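Local coordinates for protein transcriptional repressor (Vibrio fischeri, PDB 3KV1) that probably acts as a sugar-responsive transcriptional repressor of the SorC family, binding DNA and a carbohydrate effector, at residues Gly56-Val61 with Lys148-Leu153. Residues are numbered along the deposited sequence; the frame is centred on the assembly and turned at random.
Sequences GMAVAV and KAEFAL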
loop_
_atom_site.group_PDB
_atom_site.type_symbol
_atom_site.label_atom_id
_atom_site.label_comp_id
_atom_site.label_asym_id
_atom_site.label_seq_id
_atom_site.Cartn_x
_atom_site.Cartn_y
_atom_site.Cartn_z
ATOM N N GLY A 56 17.409 10.878 -4.246
ATOM C CA GLY A 56 16.540 11.972 -3.846
ATOM C C GLY A 56 15.457 12.360 -4.852
ATOM O O GLY A 56 14.594 13.194 -4.558
HETATM N N MSE A 57 15.511 11.796 -6.061
HETATM C CA MSE A 57 14.471 12.037 -7.060
HETATM C C MSE A 57 13.407 10.962 -6.919
HETATM O O MSE A 57 13.609 9.938 -6.241
HETATM C CB MSE A 57 15.045 12.026 -8.477
HETATM C CG MSE A 57 16.099 13.110 -8.662
HETATM SE SE MSE A 57 16.606 13.260 -10.540
HETATM C CE MSE A 57 17.731 14.834 -10.393
ATOM N N ALA A 58 12.289 11.219 -7.556
ATOM C CA ALA A 58 11.118 10.362 -7.454
ATOM C C ALA A 58 10.554 10.043 -8.824
ATOM O O ALA A 58 10.697 10.833 -9.774
ATOM C CB ALA A 58 10.063 11.058 -6.630
ATOM N N VAL A 59 9.872 8.905 -8.898
ATOM C CA VAL A 59 9.177 8.464 -10.124
ATOM C C VAL A 59 7.700 8.211 -9.786
ATOM O O VAL A 59 7.402 7.474 -8.807
ATOM C CB VAL A 59 9.797 7.128 -10.691
ATOM C CG1 VAL A 59 9.146 6.782 -12.028
ATOM C CG2 VAL A 59 11.348 7.234 -10.816
ATOM N N ALA A 60 6.776 8.849 -10.525
ATOM C CA ALA A 60 5.346 8.562 -10.411
ATOM C C ALA A 60 5.099 7.351 -11.286
ATOM O O ALA A 60 5.332 7.456 -12.482
ATOM C CB ALA A 60 4.522 9.725 -10.941
ATOM N N VAL A 61 4.541 6.273 -10.726
ATOM C CA VAL A 61 4.525 4.983 -11.415
ATOM C C VAL A 61 3.078 4.549 -11.706
ATOM O O VAL A 61 2.235 4.553 -10.810
ATOM C CB VAL A 61 5.225 3.932 -10.532
ATOM C CG1 VAL A 61 5.102 2.515 -11.138
ATOM C CG2 VAL A 61 6.736 4.300 -10.304
ATOM N N LYS A 148 4.746 15.964 -8.014
ATOM C CA LYS A 148 6.002 16.672 -7.892
ATOM C C LYS A 148 7.200 15.797 -8.283
ATOM O O LYS A 148 8.343 16.150 -8.020
ATOM C CB LYS A 148 6.147 17.175 -6.426
ATOM C CG LYS A 148 7.433 17.927 -6.123
ATOM C CD LYS A 148 7.618 18.231 -4.624
ATOM C CE LYS A 148 9.037 18.779 -4.321
ATOM N NZ LYS A 148 9.205 20.250 -4.716
ATOM N N ALA A 149 6.963 14.632 -8.904
ATOM C CA ALA A 149 8.071 13.762 -9.278
ATOM C C ALA A 149 8.819 14.294 -10.499
ATOM O O ALA A 149 8.241 14.922 -11.382
ATOM C CB ALA A 149 7.542 12.336 -9.596
ATOM N N GLU A 150 10.101 13.970 -10.557
ATOM C CA GLU A 150 10.937 14.271 -11.710
ATOM C C GLU A 150 10.578 13.406 -12.939
ATOM O O GLU A 150 10.742 13.841 -14.053
ATOM C CB GLU A 150 12.418 14.003 -11.348
ATOM C CG GLU A 150 13.072 15.047 -10.368
ATOM C CD GLU A 150 12.874 14.724 -8.892
ATOM O OE1 GLU A 150 13.582 15.334 -8.059
ATOM O OE2 GLU A 150 12.049 13.845 -8.545
ATOM N N PHE A 151 10.164 12.159 -12.706
ATOM C CA PHE A 151 9.832 11.209 -13.776
ATOM C C PHE A 151 8.448 10.639 -13.578
ATOM O O PHE A 151 7.971 10.586 -12.448
ATOM C CB PHE A 151 10.772 9.992 -13.745
ATOM C CG PHE A 151 12.230 10.352 -13.889
ATOM C CD1 PHE A 151 12.980 10.743 -12.758
ATOM C CD2 PHE A 151 12.847 10.264 -15.136
ATOM C CE1 PHE A 151 14.316 11.084 -12.882
ATOM C CE2 PHE A 151 14.205 10.608 -15.271
ATOM C CZ PHE A 151 14.928 11.008 -14.130
ATOM N N ALA A 152 7.848 10.133 -14.675
ATOM C CA ALA A 152 6.686 9.252 -14.559
ATOM C C ALA A 152 6.981 8.046 -15.423
ATOM O O ALA A 152 7.627 8.175 -16.472
ATOM C CB ALA A 152 5.373 9.966 -15.024
ATOM N N LEU A 153 6.552 6.871 -14.988
ATOM C CA LEU A 153 6.780 5.671 -15.773
ATOM C C LEU A 153 5.381 5.112 -16.063
ATOM O O LEU A 153 4.680 4.659 -15.164
ATOM C CB LEU A 153 7.654 4.725 -14.943
ATOM C CG LEU A 153 7.958 3.376 -15.559
ATOM C CD1 LEU A 153 8.847 3.604 -16.803
ATOM C CD2 LEU A 153 8.692 2.576 -14.495
#
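The chain of E150 turns sharply at chi2 (87°), which carries its carboxylate back across M57 to the start of strand 58-61; the extended M57 side chain crosses that of E150 at about a right angle. The two segments pair as parallel neighbours in the central sheet of a putative sugar-binding domain with a Rossmann-like parallel core, as the bridges V59 with F151, A60 with A152 and V61 with L153 establish. Three backbone bonds define that register: F151 N to A58 O (3.3 Å), A60 N to F151 O (2.9 Å) and L153 N to A60 O (2.8 Å). Two residues before A60, A58 N is received not by a main-chain carbonyl of 148-153 but by E150 OE2, at 2.8 Å and from above the carboxylate plane, 43° out of it. On the face bearing V59, F151 and L153, CG1 of V59 lies anti to the backbone N (chi1 -174°) and reaches CB of both F151 and L153; helix 34-52 packs there against F151 and L153. A60 and A152 share the other face, CB to CB 4.2 Å, with I221 touching both; A149 CB, from the loop before the strand, lies 4.1 Å from A58 CB. In a Met-aromatic contact, the selenium of selenomethionine M57 meets the F151 ring at its edge, SE to CE1 3.9 Å.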